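Local structure of DegV family protein (Streptococcus agalactiae, 3LUP) at residues D11-L16 and K121-P126; A233-R238 and V262-V267. The protein binds a long-chain fatty acid, here elaidic acid, and may take part in lipid transport or fatty acid metabolism, although its cellular role is unknown. All coordinates share one frame; numbering follows the deposited sequence.

Contact 1 (D11-L16 and K121-P126); sequences DTSAYL and KITSAP
Ser13 swings OG between its backbone N and carbonyl carbon (chi1 86°), and Thr123 extends OG1 away from its own N (chi1 -169°), which turns the two hydroxyls toward each other, OG 2.6 Å from OG1. They meet between an Asx turn, made as the chain leaves strand 6-11 of the parallel sheet, and the loop running into helix 124-138. Asp11 holds the Ser13 side of the pair. Within a type I turn its OD1 takes Ser13 N with the anti lone pair at 3.1 Å and Ser13 OG on the syn side at 2.7 Å, while OD2 takes the backbone N of Ile92, so both carboxylate oxygens are held. Gln127, four residues on, accepts from Thr123 OG1 through OE1, and the bound elaidic acid lies beside the Thr123 side chain, so this polar cluster backs onto the lipid pocket. Past the turn, a single backbone bridge pairs Ala14 with Ser124. Ser124 N gives only a weak, bent bond to Ser13 O, whereas Tyr15 N reaches Ser124 O in a nearly straight one (2.8 Å, 171° at the hydrogen). Tyr15 CB lies 4.2 Å from Ala125 CB, and the ring beyond it leads away from 121-126.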
loop_
_atom_site.group_PDB
_atom_site.type_symbol
_atom_site.label_atom_id
_atom_site.label_comp_id
_atom_site.label_asym_id
_atom_site.label_seq_id
_atom_site.Cartn_x
_atom_site.Cartn_y
_atom_site.Cartn_z
ATOM N N ASP A 11 4.530 5.716 -5.541
ATOM C CA ASP A 11 4.222 4.899 -6.695
ATOM C C ASP A 11 2.723 4.686 -6.743
ATOM O O ASP A 11 2.015 5.066 -5.827
ATOM C CB ASP A 11 4.996 3.578 -6.658
ATOM C CG ASP A 11 4.851 2.848 -5.325
ATOM O OD1 ASP A 11 3.690 2.535 -4.930
ATOM O OD2 ASP A 11 5.906 2.598 -4.677
ATOM N N THR A 12 2.240 4.100 -7.827
ATOM C CA THR A 12 0.807 3.962 -8.045
ATOM C C THR A 12 0.126 2.928 -7.129
ATOM O O THR A 12 -1.100 2.805 -7.158
ATOM C CB THR A 12 0.485 3.644 -9.505
ATOM O OG1 THR A 12 1.084 2.397 -9.846
ATOM C CG2 THR A 12 1.022 4.728 -10.420
ATOM N N SER A 13 0.897 2.222 -6.300
ATOM C CA SER A 13 0.307 1.308 -5.321
ATOM C C SER A 13 -0.251 2.060 -4.115
ATOM O O SER A 13 -1.067 1.528 -3.372
ATOM C CB SER A 13 1.313 0.243 -4.871
ATOM O OG SER A 13 2.135 0.703 -3.798
ATOM N N ALA A 14 0.199 3.294 -3.914
ATOM C CA ALA A 14 -0.327 4.150 -2.844
ATOM C C ALA A 14 -1.714 4.639 -3.219
ATOM O O ALA A 14 -1.938 5.059 -4.352
ATOM C CB ALA A 14 0.583 5.320 -2.625
ATOM N N TYR A 15 -2.655 4.571 -2.293
ATOM C CA TYR A 15 -3.965 5.125 -2.567
ATOM C C TYR A 15 -4.024 6.525 -1.996
ATOM O O TYR A 15 -4.056 6.716 -0.777
ATOM C CB TYR A 15 -5.076 4.245 -2.016
ATOM C CG TYR A 15 -6.438 4.731 -2.426
ATOM C CD1 TYR A 15 -7.113 4.143 -3.489
ATOM C CD2 TYR A 15 -7.052 5.797 -1.762
ATOM C CE1 TYR A 15 -8.370 4.604 -3.881
ATOM C CE2 TYR A 15 -8.293 6.259 -2.145
ATOM C CZ TYR A 15 -8.947 5.656 -3.204
ATOM O OH TYR A 15 -10.188 6.101 -3.585
ATOM N N LEU A 16 -4.029 7.498 -2.898
ATOM C CA LEU A 16 -3.895 8.915 -2.539
ATOM C C LEU A 16 -5.226 9.580 -2.198
ATOM O O LEU A 16 -6.163 9.536 -3.008
ATOM C CB LEU A 16 -3.192 9.695 -3.652
ATOM C CG LEU A 16 -1.727 9.335 -3.919
ATOM C CD1 LEU A 16 -1.179 10.144 -5.084
ATOM C CD2 LEU A 16 -0.821 9.491 -2.672
ATOM N N LYS A 121 6.811 0.038 4.760
ATOM C CA LYS A 121 6.314 -1.239 5.297
ATOM C C LYS A 121 4.826 -1.458 5.039
ATOM O O LYS A 121 4.178 -2.306 5.666
ATOM C CB LYS A 121 6.608 -1.363 6.785
ATOM C CG LYS A 121 8.086 -1.337 7.132
ATOM C CD LYS A 121 8.231 -1.569 8.610
ATOM C CE LYS A 121 9.651 -1.427 9.070
ATOM N NZ LYS A 121 9.635 -1.449 10.561
ATOM N N ILE A 122 4.283 -0.694 4.100
ATOM C CA ILE A 122 2.869 -0.796 3.772
ATOM C C ILE A 122 2.617 -0.446 2.302
ATOM O O ILE A 122 3.562 -0.355 1.509
ATOM C CB ILE A 122 1.996 0.012 4.782
ATOM C CG1 ILE A 122 0.570 -0.538 4.824
ATOM C CG2 ILE A 122 2.128 1.540 4.596
ATOM C CD1 ILE A 122 0.496 -1.935 5.500
ATOM N N THR A 123 1.355 -0.302 1.936
ATOM C CA THR A 123 0.997 0.095 0.589
ATOM C C THR A 123 -0.455 0.541 0.601
ATOM O O THR A 123 -1.020 0.729 1.665
ATOM C CB THR A 123 1.285 -1.046 -0.447
ATOM O OG1 THR A 123 1.156 -0.532 -1.773
ATOM C CG2 THR A 123 0.355 -2.244 -0.262
ATOM N N SER A 124 -1.057 0.725 -0.567
ATOM C CA SER A 124 -2.457 1.143 -0.645
ATOM C C SER A 124 -2.667 2.426 0.182
ATOM O O SER A 124 -1.846 3.352 0.089
ATOM C CB SER A 124 -3.381 0.001 -0.195
ATOM O OG SER A 124 -4.743 0.381 -0.259
ATOM N N ALA A 125 -3.715 2.457 1.013
ATOM C CA ALA A 125 -4.212 3.695 1.620
ATOM C C ALA A 125 -3.348 4.290 2.743
ATOM O O ALA A 125 -3.210 5.523 2.827
ATOM C CB ALA A 125 -5.644 3.518 2.076
ATOM N N PRO A 126 -2.788 3.435 3.631
ATOM C CA PRO A 126 -1.823 3.954 4.602
ATOM C C PRO A 126 -0.640 4.661 3.949
ATOM O O PRO A 126 -0.193 5.696 4.451
ATOM C CB PRO A 126 -1.374 2.686 5.337
ATOM C CG PRO A 126 -2.592 1.871 5.385
ATOM C CD PRO A 126 -3.202 2.064 4.001
#

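Contact 2 (A233-R238 and V262-V267)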
loop_
_atom_site.group_PDB
_atom_site.type_symbol
_atom_site.label_atom_id
_atom_site.label_comp_id
_atom_site.label_asym_id
_atom_site.label_seq_id
_atom_site.Cartn_x
_atom_site.Cartn_y
_atom_site.Cartn_z
ATOM N N ALA A 233 -9.257 2.559 6.703
ATOM C CA ALA A 233 -9.636 2.302 5.326
ATOM C C ALA A 233 -10.014 0.835 5.173
ATOM O O ALA A 233 -9.239 -0.044 5.555
ATOM C CB ALA A 233 -8.474 2.656 4.388
ATOM N N ILE A 234 -11.207 0.569 4.644
ATOM C CA ILE A 234 -11.543 -0.773 4.196
ATOM C C ILE A 234 -11.274 -0.820 2.697
ATOM O O ILE A 234 -11.738 0.036 1.937
ATOM C CB ILE A 234 -13.002 -1.128 4.450
ATOM C CG1 ILE A 234 -13.347 -0.940 5.923
ATOM C CG2 ILE A 234 -13.279 -2.569 4.002
ATOM C CD1 ILE A 234 -14.842 -0.828 6.174
ATOM N N ILE A 235 -10.504 -1.808 2.273
ATOM C CA ILE A 235 -10.034 -1.854 0.898
ATOM C C ILE A 235 -10.366 -3.227 0.331
ATOM O O ILE A 235 -10.203 -4.222 1.019
ATOM C CB ILE A 235 -8.514 -1.590 0.818
ATOM C CG1 ILE A 235 -8.112 -0.469 1.786
ATOM C CG2 ILE A 235 -8.098 -1.257 -0.612
ATOM C CD1 ILE A 235 -6.874 -0.776 2.596
ATOM N N HIS A 236 -10.848 -3.280 -0.906
ATOM C CA HIS A 236 -11.250 -4.539 -1.494
ATOM C C HIS A 236 -10.946 -4.619 -2.980
ATOM O O HIS A 236 -10.880 -3.594 -3.670
ATOM C CB HIS A 236 -12.745 -4.768 -1.264
ATOM C CG HIS A 236 -13.615 -3.812 -2.006
ATOM N ND1 HIS A 236 -14.190 -4.122 -3.218
ATOM C CD2 HIS A 236 -13.977 -2.539 -1.729
ATOM C CE1 HIS A 236 -14.887 -3.086 -3.647
ATOM N NE2 HIS A 236 -14.778 -2.114 -2.759
ATOM N N SER A 237 -10.766 -5.841 -3.471
ATOM C CA SER A 237 -10.643 -6.073 -4.907
ATOM C C SER A 237 -11.929 -6.727 -5.425
ATOM O O SER A 237 -12.028 -7.949 -5.519
ATOM C CB SER A 237 -9.393 -6.904 -5.232
ATOM O OG SER A 237 -9.406 -8.152 -4.544
ATOM N N ARG A 238 -12.919 -5.895 -5.744
ATOM C CA ARG A 238 -14.250 -6.362 -6.183
ATOM C C ARG A 238 -14.900 -7.299 -5.149
ATOM O O ARG A 238 -15.323 -8.409 -5.470
ATOM C CB ARG A 238 -14.187 -7.017 -7.577
ATOM C CG ARG A 238 -13.680 -6.103 -8.692
ATOM C CD ARG A 238 -14.749 -5.807 -9.706
ATOM N NE ARG A 238 -14.250 -4.963 -10.795
ATOM C CZ ARG A 238 -14.179 -5.331 -12.075
ATOM N NH1 ARG A 238 -14.565 -6.546 -12.458
ATOM N NH2 ARG A 238 -13.709 -4.474 -12.978
ATOM N N VAL A 262 -12.484 1.925 -0.086
ATOM C CA VAL A 262 -11.704 2.206 -1.283
ATOM C C VAL A 262 -11.296 0.898 -1.935
ATOM O O VAL A 262 -11.239 -0.146 -1.270
ATOM C CB VAL A 262 -10.431 3.043 -0.977
ATOM C CG1 VAL A 262 -10.803 4.404 -0.440
ATOM C CG2 VAL A 262 -9.477 2.315 -0.013
ATOM N N SER A 263 -11.006 0.968 -3.232
ATOM C CA SER A 263 -10.592 -0.192 -4.005
ATOM C C SER A 263 -9.087 -0.371 -4.166
ATOM O O SER A 263 -8.317 0.594 -4.038
ATOM C CB SER A 263 -11.230 -0.135 -5.376
ATOM O OG SER A 263 -12.552 -0.591 -5.247
ATOM N N PHE A 264 -8.691 -1.620 -4.440
ATOM C CA PHE A 264 -7.352 -1.927 -4.917
ATOM C C PHE A 264 -7.309 -1.698 -6.432
ATOM O O PHE A 264 -8.357 -1.670 -7.093
ATOM C CB PHE A 264 -6.969 -3.383 -4.607
ATOM C CG PHE A 264 -6.812 -3.697 -3.127
ATOM C CD1 PHE A 264 -5.772 -3.134 -2.371
ATOM C CD2 PHE A 264 -7.674 -4.596 -2.498
ATOM C CE1 PHE A 264 -5.614 -3.450 -0.994
ATOM C CE2 PHE A 264 -7.539 -4.899 -1.140
ATOM C CZ PHE A 264 -6.502 -4.331 -0.387
ATOM N N GLY A 265 -6.102 -1.509 -6.970
ATOM C CA GLY A 265 -5.863 -1.512 -8.415
ATOM C C GLY A 265 -5.305 -2.868 -8.849
ATOM O O GLY A 265 -5.255 -3.801 -8.051
ATOM N N GLY A 266 -4.893 -2.970 -10.116
ATOM C CA GLY A 266 -4.448 -4.221 -10.709
ATOM C C GLY A 266 -3.147 -4.692 -10.103
ATOM O O GLY A 266 -2.866 -5.891 -10.059
ATOM N N VAL A 267 -2.354 -3.744 -9.620
ATOM C CA VAL A 267 -1.081 -4.055 -8.975
ATOM C C VAL A 267 -1.290 -4.999 -7.783
ATOM O O VAL A 267 -0.713 -6.085 -7.755
ATOM C CB VAL A 267 -0.314 -2.768 -8.594
ATOM C CG1 VAL A 267 0.935 -3.096 -7.815
ATOM C CG2 VAL A 267 0.049 -1.977 -9.869
HETATM O O HOH W 1 -13.021 -3.046 -6.251
#
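Ile235 sets its CG2 methyl over one face of the Phe264 ring, 3.3 Å from the centroid and 12° off the normal, a CH-pi contact. With CG2 anti to the backbone N, the other branch stays available for Val262: Ile235 CG1 lies 3.6 Å from Val262 CG2, the two side chains pointing the same way. Ser237 N sits at the edge of the Phe264 ring, near its plane. On the other side of the sheet Ser263 OG lies over a face of the His236 ring, 3.7 Å from NE2, while His236 ND1 bonds to the backbone N of Ala239. Parallel pairing holds these groups in register. Val262 N bonds to Ile234 O at 2.9 Å, His236 N to Val262 O at 3.2 Å, and Phe264 N closes the ladder on His236 O at 3.0 Å. A water joins Arg238 N to Ser263 OG where the strands end. Further out, the strands belong to a right-handed beta-alpha-beta crossover through helix 240-252, whose Ala243, Leu246 and Tyr247 cover Ile234; Gly265 takes the N-cap position of helix 266-272. Elaidic acid touches Ile235, Phe264 and Val267, so Ile235 and Phe264 offer it apolar surface while their backbones pair with Ala278 and His236.

Overall arrangement
Both contacts are buried and both reach the elaidic acid pocket, but contact 1 lies about 3 Å from the centre of the chain and contact 2 about 10 Å. Contact 1 ties the loop after a strand of the four-stranded parallel sheet to the start of helix 124-138; contact 2 is a pairing within the mixed sheet, at one of its edge strands, 259-263. The first is largely polar, built on hydroxyls, a carboxylate and one backbone bridge, the second on a regular strand ladder with apolar packing toward the lipid. They touch: Tyr15 CE2 lies 3.6 Å from Val262 CG1, joining that loop to the mixed sheet, and Ala125 CB 3.8 Å from Ala233 CB, joining the helix to it.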